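Local atomic coordinates of digeranylgeranylglycerophospholipid reductase (Sulfolobus acidocaldarius, PDB entry 4OPC), a protein that reduces the double bonds of the geranylgeranyl chains of archaeal membrane lipid precursors, using FAD as its cofactor, to give saturated archaeol lipids. Residues N75-Y80 with L203-D208; T86-N91 with K370-E375; L386-A391 with K409-A414. One frame throughout, in Å; residues are numbered along the deposited sequence.

Contact 1: N75-Y80 with L203-D208; sequences NGIKLY and LRIFID. With PGT ((1S)-2-{[{[(2R)-2,3-dihydroxypropyl]oxy}(hydroxy)phosphoryl]oxy}-1-[(palmitoyloxy)methyl]ethyl stearate), chain C.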
loop_
_atom_site.group_PDB
_atom_site.type_symbol
_atom_site.label_atom_id
_atom_site.label_comp_id
_atom_site.label_asym_id
_atom_site.label_seq_id
_atom_site.Cartn_x
_atom_site.Cartn_y
_atom_site.Cartn_z
ATOM N N ASN A 75 -18.923 -7.304 1.918
ATOM C CA ASN A 75 -19.018 -8.316 2.965
ATOM C C ASN A 75 -17.986 -9.428 2.839
ATOM O O ASN A 75 -17.884 -10.287 3.712
ATOM C CB ASN A 75 -20.425 -8.907 3.017
ATOM C CG ASN A 75 -21.435 -7.928 3.557
ATOM O OD1 ASN A 75 -21.150 -7.186 4.496
ATOM N ND2 ASN A 75 -22.616 -7.898 2.953
ATOM N N GLY A 76 -17.212 -9.412 1.759
ATOM C CA GLY A 76 -16.171 -10.407 1.592
ATOM C C GLY A 76 -15.544 -10.420 0.214
ATOM O O GLY A 76 -15.802 -9.539 -0.607
ATOM N N ILE A 77 -14.710 -11.427 -0.021
ATOM C CA ILE A 77 -14.001 -11.584 -1.282
ATOM C C ILE A 77 -14.165 -13.007 -1.799
ATOM O O ILE A 77 -14.101 -13.966 -1.033
ATOM C CB ILE A 77 -12.495 -11.304 -1.111
ATOM C CG1 ILE A 77 -12.268 -9.855 -0.678
ATOM C CG2 ILE A 77 -11.733 -11.593 -2.405
ATOM C CD1 ILE A 77 -10.809 -9.508 -0.462
ATOM N N LYS A 78 -14.406 -13.138 -3.099
ATOM C CA LYS A 78 -14.387 -14.436 -3.763
ATOM C C LYS A 78 -13.089 -14.521 -4.555
ATOM O O LYS A 78 -12.843 -13.701 -5.440
ATOM C CB LYS A 78 -15.590 -14.575 -4.698
ATOM C CG LYS A 78 -16.953 -14.467 -4.020
ATOM C CD LYS A 78 -17.403 -15.766 -3.404
ATOM C CE LYS A 78 -18.827 -15.644 -2.882
ATOM N NZ LYS A 78 -19.309 -16.929 -2.304
ATOM N N LEU A 79 -12.251 -15.501 -4.220
ATOM C CA LEU A 79 -10.959 -15.688 -4.864
ATOM C C LEU A 79 -11.034 -16.873 -5.824
ATOM O O LEU A 79 -11.344 -17.990 -5.400
ATOM C CB LEU A 79 -9.888 -15.936 -3.798
ATOM C CG LEU A 79 -8.486 -16.220 -4.313
ATOM C CD1 LEU A 79 -7.920 -14.954 -4.899
ATOM C CD2 LEU A 79 -7.599 -16.740 -3.191
ATOM N N TYR A 80 -10.756 -16.634 -7.102
ATOM C CA TYR A 80 -10.922 -17.638 -8.148
ATOM C C TYR A 80 -9.602 -18.244 -8.601
ATOM O O TYR A 80 -8.628 -17.536 -8.858
ATOM C CB TYR A 80 -11.580 -17.008 -9.378
ATOM C CG TYR A 80 -13.020 -16.593 -9.216
ATOM C CD1 TYR A 80 -13.368 -15.501 -8.431
ATOM C CD2 TYR A 80 -14.026 -17.242 -9.899
ATOM C CE1 TYR A 80 -14.683 -15.114 -8.287
ATOM C CE2 TYR A 80 -15.349 -16.859 -9.768
ATOM C CZ TYR A 80 -15.672 -15.789 -8.964
ATOM O OH TYR A 80 -16.996 -15.407 -8.839
ATOM N N LEU A 203 -16.289 -8.679 -3.452
ATOM C CA LEU A 203 -15.242 -8.433 -4.435
ATOM C C LEU A 203 -14.850 -9.746 -5.095
ATOM O O LEU A 203 -14.985 -10.815 -4.494
ATOM C CB LEU A 203 -14.005 -7.864 -3.758
ATOM C CG LEU A 203 -14.218 -6.618 -2.898
ATOM C CD1 LEU A 203 -12.887 -6.200 -2.312
ATOM C CD2 LEU A 203 -14.856 -5.485 -3.704
ATOM N N ARG A 204 -14.368 -9.665 -6.332
ATOM C CA ARG A 204 -13.838 -10.841 -7.012
ATOM C C ARG A 204 -12.383 -10.620 -7.361
ATOM O O ARG A 204 -12.018 -9.595 -7.926
ATOM C CB ARG A 204 -14.627 -11.156 -8.283
ATOM C CG ARG A 204 -16.122 -11.297 -8.066
ATOM C CD ARG A 204 -16.853 -11.456 -9.390
ATOM N NE ARG A 204 -18.278 -11.194 -9.232
ATOM C CZ ARG A 204 -19.150 -11.159 -10.234
ATOM N NH1 ARG A 204 -18.745 -11.365 -11.483
ATOM N NH2 ARG A 204 -20.433 -10.919 -9.986
ATOM N N ILE A 205 -11.554 -11.601 -7.022
ATOM C CA ILE A 205 -10.138 -11.589 -7.361
ATOM C C ILE A 205 -9.852 -12.862 -8.144
ATOM O O ILE A 205 -10.211 -13.961 -7.703
ATOM C CB ILE A 205 -9.262 -11.533 -6.100
ATOM C CG1 ILE A 205 -9.424 -10.159 -5.442
ATOM C CG2 ILE A 205 -7.794 -11.785 -6.447
ATOM C CD1 ILE A 205 -8.633 -9.995 -4.152
ATOM N N PHE A 206 -9.230 -12.721 -9.311
ATOM C CA PHE A 206 -8.966 -13.842 -10.200
ATOM C C PHE A 206 -7.470 -14.033 -10.328
ATOM O O PHE A 206 -6.768 -13.185 -10.888
ATOM C CB PHE A 206 -9.554 -13.573 -11.585
ATOM C CG PHE A 206 -11.028 -13.269 -11.589
ATOM C CD1 PHE A 206 -11.963 -14.280 -11.724
ATOM C CD2 PHE A 206 -11.474 -11.961 -11.496
ATOM C CE1 PHE A 206 -13.323 -13.987 -11.756
ATOM C CE2 PHE A 206 -12.827 -11.673 -11.524
ATOM C CZ PHE A 206 -13.744 -12.681 -11.647
ATOM N N ILE A 207 -6.979 -15.149 -9.808
ATOM C CA ILE A 207 -5.572 -15.473 -9.939
ATOM C C ILE A 207 -5.342 -16.116 -11.300
ATOM O O ILE A 207 -6.075 -17.020 -11.693
ATOM C CB ILE A 207 -5.140 -16.451 -8.846
ATOM C CG1 ILE A 207 -5.517 -15.893 -7.479
ATOM C CG2 ILE A 207 -3.644 -16.706 -8.937
ATOM C CD1 ILE A 207 -4.915 -14.533 -7.187
ATOM N N ASP A 208 -4.340 -15.638 -12.033
ATOM C CA ASP A 208 -3.996 -16.235 -13.314
ATOM C C ASP A 208 -2.643 -15.721 -13.803
ATOM O O ASP A 208 -2.506 -14.551 -14.165
ATOM C CB ASP A 208 -5.084 -15.957 -14.359
ATOM C CG ASP A 208 -4.943 -16.828 -15.591
ATOM O OD1 ASP A 208 -3.816 -16.983 -16.109
ATOM O OD2 ASP A 208 -5.957 -17.375 -16.062
HETATM C C48 PGT C . 0.741 -11.194 -5.972
HETATM C C47 PGT C . 1.454 -9.971 -5.433
HETATM C C46 PGT C . 0.986 -8.744 -6.187
HETATM C C45 PGT C . -0.523 -8.637 -6.088
HETATM C C44 PGT C . -0.966 -7.197 -6.237
HETATM C C43 PGT C . -1.587 -6.985 -7.606
HETATM C C42 PGT C . -1.862 -5.509 -7.784
HETATM C C41 PGT C . -2.946 -5.122 -6.810
HETATM C C40 PGT C . -3.722 -3.938 -7.332
HETATM C C39 PGT C . -5.122 -4.040 -6.770
HETATM C C38 PGT C . -5.059 -4.089 -5.265
HETATM C C37 PGT C . -6.443 -4.366 -4.730
HETATM C C36 PGT C . -6.384 -4.305 -3.223
HETATM C C35 PGT C . -7.636 -4.894 -2.616
HETATM C C34 PGT C . -7.557 -4.758 -1.107
HETATM C C33 PGT C . -8.602 -5.606 -0.416
HETATM C C32 PGT C . -9.147 -4.902 0.813
HETATM C C31 PGT C . -8.228 -5.037 2.017
HETATM O O31 PGT C . -7.878 -4.019 2.586
HETATM O O2 PGT C . -7.769 -6.295 2.479
HETATM C C2 PGT C . -8.425 -6.845 3.607
HETATM C C1 PGT C . -7.935 -6.276 4.923
HETATM O O3P PGT C . -7.158 -5.095 4.864
HETATM P P PGT C . -5.659 -5.159 5.378
HETATM O O1P PGT C . -5.127 -6.477 4.858
HETATM O O2P PGT C . -4.828 -4.002 4.844
HETATM O O4P PGT C . -5.548 -5.149 6.966
HETATM C C4 PGT C . -6.652 -5.395 7.813
HETATM C C5 PGT C . -6.224 -5.451 9.262
HETATM O O5 PGT C . -6.923 -4.473 9.996
HETATM C C6 PGT C . -4.737 -5.206 9.361
HETATM O O6 PGT C . -4.467 -3.937 9.909
HETATM C C3 PGT C . -8.165 -8.335 3.736
HETATM O O3 PGT C . -8.711 -9.094 2.684
HETATM C C11 PGT C . -7.925 -10.219 2.367
HETATM O O11 PGT C . -7.478 -10.915 3.256
HETATM C C12 PGT C . -7.629 -10.553 0.919
HETATM C C13 PGT C . -7.198 -11.998 0.783
HETATM C C14 PGT C . -6.888 -12.285 -0.672
HETATM C C15 PGT C . -5.398 -12.188 -0.919
HETATM C C16 PGT C . -5.075 -12.611 -2.337
HETATM C C17 PGT C . -3.964 -13.639 -2.298
HETATM C C18 PGT C . -3.822 -14.318 -3.644
HETATM C C19 PGT C . -2.931 -15.537 -3.507
HETATM C C20 PGT C . -3.640 -16.640 -2.744
HETATM C C21 PGT C . -3.710 -17.888 -3.601
HETATM C C22 PGT C . -3.651 -19.129 -2.736
HETATM C C23 PGT C . -3.115 -20.275 -3.567
HETATM C C24 PGT C . -2.779 -21.454 -2.680
HETATM C C25 PGT C . -1.352 -21.890 -2.928
HETATM C C26 PGT C . -0.594 -21.928 -1.617
#
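One face of the Tyr80 ring carries Phe206, whose CE1 lies 3.5 Å above the plane, over the ring centre. The two rings run side by side in the same direction with centroids 4.5 Å apart, and their planes differ by 33°, an oblique pairing. At the edge of the tyrosine, near its plane, sits the carbonyl O of Ile205, while the aliphatic part of Arg204 approaches obliquely, CB 4.0 Å from Tyr80 CE1. The arginine chain is extended from CG to NE, which takes its guanidinium beyond the ring to Glu198 O.

The side chains of Tyr80, Arg204 and Phe206 share one surface of a parallel strand pair, 75-80 with 203-206, whose axes approach to 4.6 Å at 22°. Five backbone hydrogen bonds zip the pair: Gly76 O and Lys78 O accept from Leu203 and Ile205, Lys78 N and Tyr80 N give to the carbonyls of Leu203 and Ile205, and Ile207 N closes the series on Tyr80 O. The bond from Lys78 N to Leu203 O is nearly straight at 2.8 Å.

The other surface is aliphatic. A chi1 of 177° swings Leu79 CG away from the backbone N and brings CD1 to 3.5 Å from Ile205 CG2, where it also touches Ile207 CG1. Ile77 CG2 meets Ile205 CD1, and Ile77 CD1 turns to the bound phospholipid, 3.6 Å from its C12. Ile207 CD1 and Leu79 CD2 touch the same acyl chain further along, so this surface forms part of the wall of the lipid pocket.

In the mixed sheet the pair is flanked by strand 87-97, bonded to Ile77 and Leu79, and by strand 216-221, where Tyr219 packs on Arg204 and Phe206.

Contact 2: T86-N91 with K370-E375; sequences TVWTVN and KIIKEE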
loop_
_atom_site.group_PDB
_atom_site.type_symbol
_atom_site.label_atom_id
_atom_site.label_comp_id
_atom_site.label_asym_id
_atom_site.label_seq_id
_atom_site.Cartn_x
_atom_site.Cartn_y
_atom_site.Cartn_z
ATOM N N THR A 86 -12.360 -23.455 -8.842
ATOM C CA THR A 86 -12.381 -23.374 -7.392
ATOM C C THR A 86 -12.437 -21.918 -6.941
ATOM O O THR A 86 -11.589 -21.109 -7.318
ATOM C CB THR A 86 -11.148 -24.053 -6.758
ATOM O OG1 THR A 86 -11.014 -25.391 -7.258
ATOM C CG2 THR A 86 -11.301 -24.095 -5.250
ATOM N N VAL A 87 -13.444 -21.598 -6.132
ATOM C CA VAL A 87 -13.596 -20.264 -5.566
ATOM C C VAL A 87 -13.520 -20.360 -4.051
ATOM O O VAL A 87 -14.281 -21.102 -3.431
ATOM C CB VAL A 87 -14.942 -19.634 -5.958
ATOM C CG1 VAL A 87 -15.106 -18.273 -5.289
ATOM C CG2 VAL A 87 -15.033 -19.487 -7.462
ATOM N N TRP A 88 -12.578 -19.632 -3.467
ATOM C CA TRP A 88 -12.468 -19.517 -2.022
ATOM C C TRP A 88 -13.176 -18.251 -1.555
ATOM O O TRP A 88 -12.976 -17.169 -2.117
ATOM C CB TRP A 88 -11.001 -19.478 -1.596
ATOM C CG TRP A 88 -10.300 -20.817 -1.627
ATOM C CD1 TRP A 88 -10.834 -22.026 -1.990
ATOM C CD2 TRP A 88 -8.933 -21.071 -1.285
ATOM N NE1 TRP A 88 -9.879 -23.014 -1.885
ATOM C CE2 TRP A 88 -8.707 -22.453 -1.448
ATOM C CE3 TRP A 88 -7.877 -20.264 -0.840
ATOM C CZ2 TRP A 88 -7.467 -23.042 -1.201
ATOM C CZ3 TRP A 88 -6.648 -20.852 -0.592
ATOM C CH2 TRP A 88 -6.456 -22.227 -0.771
ATOM N N THR A 89 -14.006 -18.370 -0.530
ATOM C CA THR A 89 -14.698 -17.212 0.007
ATOM C C THR A 89 -14.107 -16.806 1.349
ATOM O O THR A 89 -14.043 -17.620 2.274
ATOM C CB THR A 89 -16.196 -17.488 0.177
ATOM O OG1 THR A 89 -16.765 -17.814 -1.094
ATOM C CG2 THR A 89 -16.902 -16.263 0.738
ATOM N N VAL A 90 -13.664 -15.557 1.451
ATOM C CA VAL A 90 -13.240 -15.018 2.734
ATOM C C VAL A 90 -14.114 -13.826 3.113
ATOM O O VAL A 90 -14.248 -12.868 2.353
ATOM C CB VAL A 90 -11.729 -14.665 2.759
ATOM C CG1 VAL A 90 -10.896 -15.922 2.562
ATOM C CG2 VAL A 90 -11.381 -13.635 1.697
ATOM N N ASN A 91 -14.735 -13.908 4.284
ATOM C CA ASN A 91 -15.656 -12.869 4.725
ATOM C C ASN A 91 -14.956 -11.777 5.519
ATOM O O ASN A 91 -13.990 -12.039 6.232
ATOM C CB ASN A 91 -16.792 -13.478 5.545
ATOM C CG ASN A 91 -17.667 -14.403 4.725
ATOM O OD1 ASN A 91 -18.147 -14.035 3.654
ATOM N ND2 ASN A 91 -17.871 -15.615 5.219
ATOM N N LYS A 370 -7.594 -28.050 -1.579
ATOM C CA LYS A 370 -7.670 -27.381 -0.282
ATOM C C LYS A 370 -6.359 -27.499 0.492
ATOM O O LYS A 370 -6.346 -27.910 1.657
ATOM C CB LYS A 370 -8.830 -27.936 0.552
ATOM C CG LYS A 370 -10.200 -27.491 0.077
ATOM C CD LYS A 370 -10.298 -25.973 0.076
ATOM C CE LYS A 370 -10.057 -25.393 1.462
ATOM N NZ LYS A 370 -9.849 -23.918 1.415
ATOM N N ILE A 371 -5.265 -27.140 -0.173
ATOM C CA ILE A 371 -3.924 -27.185 0.404
ATOM C C ILE A 371 -3.883 -26.471 1.761
ATOM O O ILE A 371 -3.247 -26.945 2.711
ATOM C CB ILE A 371 -2.880 -26.608 -0.606
ATOM C CG1 ILE A 371 -1.450 -26.822 -0.115
ATOM C CG2 ILE A 371 -3.160 -25.138 -0.942
ATOM C CD1 ILE A 371 -0.397 -26.443 -1.138
ATOM N N ILE A 372 -4.580 -25.341 1.847
ATOM C CA ILE A 372 -4.836 -24.670 3.115
ATOM C C ILE A 372 -6.303 -24.278 3.144
ATOM O O ILE A 372 -6.975 -24.302 2.111
ATOM C CB ILE A 372 -3.959 -23.411 3.319
ATOM C CG1 ILE A 372 -4.295 -22.329 2.287
ATOM C CG2 ILE A 372 -2.479 -23.765 3.272
ATOM C CD1 ILE A 372 -3.568 -21.018 2.537
ATOM N N LYS A 373 -6.809 -23.946 4.324
ATOM C CA LYS A 373 -8.192 -23.516 4.445
ATOM C C LYS A 373 -8.321 -22.041 4.068
ATOM O O LYS A 373 -7.333 -21.301 4.072
ATOM C CB LYS A 373 -8.697 -23.745 5.868
ATOM C CG LYS A 373 -8.665 -25.196 6.319
ATOM C CD LYS A 373 -9.159 -25.323 7.752
ATOM C CE LYS A 373 -9.179 -26.774 8.208
ATOM N NZ LYS A 373 -9.550 -26.892 9.647
ATOM N N GLU A 374 -9.537 -21.624 3.727
ATOM C CA GLU A 374 -9.825 -20.217 3.469
ATOM C C GLU A 374 -9.404 -19.367 4.664
ATOM O O GLU A 374 -8.822 -18.289 4.500
ATOM C CB GLU A 374 -11.317 -20.031 3.178
ATOM C CG GLU A 374 -11.750 -20.588 1.830
ATOM C CD GLU A 374 -13.176 -21.099 1.835
ATOM O OE1 GLU A 374 -13.552 -21.793 2.801
ATOM O OE2 GLU A 374 -13.921 -20.809 0.876
ATOM N N GLU A 375 -9.683 -19.870 5.864
ATOM C CA GLU A 375 -9.319 -19.169 7.088
ATOM C C GLU A 375 -7.803 -19.070 7.265
ATOM O O GLU A 375 -7.314 -18.115 7.863
ATOM C CB GLU A 375 -9.962 -19.823 8.314
ATOM C CG GLU A 375 -9.888 -21.339 8.341
ATOM C CD GLU A 375 -11.176 -21.994 7.872
ATOM O OE1 GLU A 375 -11.869 -22.605 8.716
ATOM O OE2 GLU A 375 -11.494 -21.899 6.663
#
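Here the loop between helices 360-368 and 374-383 packs on strand 87-97, an inner strand of the mixed sheet. The loop opens with a Schellman motif at Lys370, whose phi is positive, and leads to Lys373 at the N-cap position. Trp88 has the most surface covered. Its indole is met on one face by Lys370 in a cation-pi contact, NZ lying 3.7 Å from the centroid of the five-membered ring and 27° off its normal. Two bends, at chi2 and chi3, curl the lysine back over the ring, and the same NZ donates to Ile372 O at 3.0 Å, in the carbonyl plane on a lone pair. Ile372 crosses the indole at about a right angle, CG1 3.7 Å from Trp88 CH2, while Ile371 CG2 lies at the ring edge. An alanine in place of Trp88 would take away the aromatic face beneath the ammonium of Lys370 and is likely to leave a gap beside Ile372 CG1. Glu374 CG rests 3.7 Å from Trp88 CB, and its carboxylate goes on to the strand backbone: Glu374 OE2 accepts from Thr89 N at 2.8 Å, on the anti side and 29° out of the carboxylate plane.

Contact 3: L386-A391 with K409-A414; sequences LHLSVA and KLKAVA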
loop_
_atom_site.group_PDB
_atom_site.type_symbol
_atom_site.label_atom_id
_atom_site.label_comp_id
_atom_site.label_asym_id
_atom_site.label_seq_id
_atom_site.Cartn_x
_atom_site.Cartn_y
_atom_site.Cartn_z
ATOM N N LEU A 386 2.039 -18.014 8.751
ATOM C CA LEU A 386 1.752 -19.284 8.122
ATOM C C LEU A 386 2.331 -20.317 9.065
ATOM O O LEU A 386 3.532 -20.572 9.048
ATOM C CB LEU A 386 2.409 -19.367 6.746
ATOM C CG LEU A 386 2.305 -20.712 6.029
ATOM C CD1 LEU A 386 0.852 -21.127 5.897
ATOM C CD2 LEU A 386 2.970 -20.634 4.664
ATOM N N HIS A 387 1.482 -20.873 9.922
ATOM C CA HIS A 387 1.965 -21.704 11.013
ATOM C C HIS A 387 2.566 -22.985 10.459
ATOM O O HIS A 387 2.031 -23.563 9.512
ATOM C CB HIS A 387 0.849 -21.983 12.025
ATOM C CG HIS A 387 0.283 -20.741 12.644
ATOM N ND1 HIS A 387 0.963 -20.008 13.593
ATOM C CD2 HIS A 387 -0.884 -20.090 12.430
ATOM C CE1 HIS A 387 0.231 -18.966 13.947
ATOM N NE2 HIS A 387 -0.893 -18.992 13.255
ATOM N N LEU A 388 3.693 -23.396 11.038
ATOM C CA LEU A 388 4.424 -24.582 10.590
ATOM C C LEU A 388 3.499 -25.791 10.528
ATOM O O LEU A 388 3.625 -26.637 9.644
ATOM C CB LEU A 388 5.615 -24.858 11.510
ATOM C CG LEU A 388 6.690 -23.768 11.585
ATOM C CD1 LEU A 388 7.805 -24.169 12.538
ATOM C CD2 LEU A 388 7.253 -23.467 10.201
ATOM N N SER A 389 2.555 -25.837 11.461
ATOM C CA SER A 389 1.510 -26.858 11.499
ATOM C C SER A 389 0.653 -26.909 10.232
ATOM O O SER A 389 0.491 -27.967 9.629
ATOM C CB SER A 389 0.604 -26.625 12.705
ATOM O OG SER A 389 -0.583 -27.391 12.597
ATOM N N VAL A 390 0.087 -25.766 9.850
ATOM C CA VAL A 390 -0.731 -25.650 8.645
ATOM C C VAL A 390 0.095 -26.027 7.418
ATOM O O VAL A 390 -0.405 -26.638 6.464
ATOM C CB VAL A 390 -1.291 -24.206 8.495
ATOM C CG1 VAL A 390 -1.945 -23.996 7.130
ATOM C CG2 VAL A 390 -2.274 -23.908 9.615
ATOM N N ALA A 391 1.374 -25.671 7.459
ATOM C CA ALA A 391 2.302 -26.053 6.406
ATOM C C ALA A 391 2.430 -27.575 6.326
ATOM O O ALA A 391 2.419 -28.134 5.230
ATOM C CB ALA A 391 3.664 -25.406 6.630
ATOM N N LYS A 409 7.852 -26.507 -1.568
ATOM C CA LYS A 409 8.704 -25.627 -0.773
ATOM C C LYS A 409 7.931 -24.844 0.269
ATOM O O LYS A 409 8.496 -23.968 0.923
ATOM C CB LYS A 409 9.474 -24.667 -1.675
ATOM C CG LYS A 409 10.618 -25.360 -2.407
ATOM C CD LYS A 409 11.249 -24.446 -3.431
ATOM C CE LYS A 409 12.480 -25.075 -4.055
ATOM N NZ LYS A 409 13.580 -25.262 -3.061
ATOM N N LEU A 410 6.653 -25.164 0.446
ATOM C CA LEU A 410 5.797 -24.322 1.284
ATOM C C LEU A 410 6.262 -24.318 2.742
ATOM O O LEU A 410 6.158 -23.293 3.429
ATOM C CB LEU A 410 4.338 -24.764 1.196
ATOM C CG LEU A 410 3.378 -23.892 2.014
ATOM C CD1 LEU A 410 3.387 -22.473 1.463
ATOM C CD2 LEU A 410 1.971 -24.467 2.024
ATOM N N LYS A 411 6.763 -25.449 3.224
ATOM C CA LYS A 411 7.263 -25.513 4.587
ATOM C C LYS A 411 8.435 -24.566 4.789
ATOM O O LYS A 411 8.496 -23.836 5.779
ATOM C CB LYS A 411 7.698 -26.934 4.928
ATOM C CG LYS A 411 8.321 -27.057 6.304
ATOM C CD LYS A 411 7.350 -26.609 7.383
ATOM C CE LYS A 411 7.863 -26.963 8.770
ATOM N NZ LYS A 411 7.946 -28.439 8.964
ATOM N N ALA A 412 9.366 -24.571 3.843
ATOM C CA ALA A 412 10.510 -23.663 3.901
ATOM C C ALA A 412 10.068 -22.203 3.809
ATOM O O ALA A 412 10.657 -21.326 4.442
ATOM C CB ALA A 412 11.495 -23.981 2.794
ATOM N N VAL A 413 9.043 -21.939 3.005
ATOM C CA VAL A 413 8.499 -20.601 2.883
ATOM C C VAL A 413 7.977 -20.143 4.244
ATOM O O VAL A 413 8.276 -19.028 4.687
ATOM C CB VAL A 413 7.384 -20.560 1.835
ATOM C CG1 VAL A 413 6.710 -19.215 1.844
ATOM C CG2 VAL A 413 7.962 -20.835 0.459
ATOM N N ALA A 414 7.225 -21.011 4.912
ATOM C CA ALA A 414 6.711 -20.698 6.245
ATOM C C ALA A 414 7.832 -20.416 7.243
ATOM O O ALA A 414 7.705 -19.525 8.088
ATOM C CB ALA A 414 5.809 -21.814 6.744
HETATM O O HOH W 1 5.055 -18.254 9.273
#
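Ala414 and Leu386 bury the most surface here, with Lys411 next. The CB of Ala414 meets several groups of the other segment. Leu386 O lies 3.5 Å from Ala414 CB. Leu386 CD2 is 3.7 Å from the same methyl, and Leu388 CD2 and Ala391 CB are a little further off. The small side chains of Ala391 and Ala414 go with close backbones: the CA atoms of Ala391 and Lys411 are 5.3 Å apart and those of Leu386 and Ala414 5.5 Å.

Leu386 enters from the turn before helix 388-397. A chi1 of 174° places its CG opposite the backbone N and carries CD2 across the alanine methyl to meet Leu410 CD1 obliquely at 3.7 Å. Lys411 meets the other segment mainly through its methylenes: CD rests on Ala391 CB, and CE meets Leu388 CD2 at 3.8 Å, the two side chains crossing at about a right angle. Its NZ ends in a salt bridge with Asp392, one residue past the segment, and the aliphatic stem lies over the alanine while the charge is paired beside it.

A water accepts from Leu386 N and lies 3.2 Å from Ala414 O, to which it may donate.

Both partners are helix starts, with His387 and Lys409 at the N-cap positions, and the contact is plain packing between consecutive helices. Leu410 also touches Ala394 and Met395 of helix 388-397; Val413 faces Phe351 and Phe354 of helix 332-357 and Phe448 of helix 434-452.

Overall arrangement
Contacts 1 and 2 share the mixed sheet: strands 70-80 and 87-97 are neighbours, and Leu79 N to Trp88 O and Ile77 N to Val90 O, each 2.8 Å, probably bond them. Their centres lie about 10 Å apart. Contact 2 touches contact 3, their centres about 17 Å apart, through Ile372 CG2 on Val390 CG1 at 3.9 Å; contacts 1 and 3 do not touch, their nearest atoms being about 13 Å apart. The bound phospholipid approaches all three: it touches contact 1, and the side chains of Trp88 and Leu410 come within about 4 and 5 Å. In contact 1 the side chain of Leu203 is about 7 Å from the bound dihydroflavine-adenine dinucleotide.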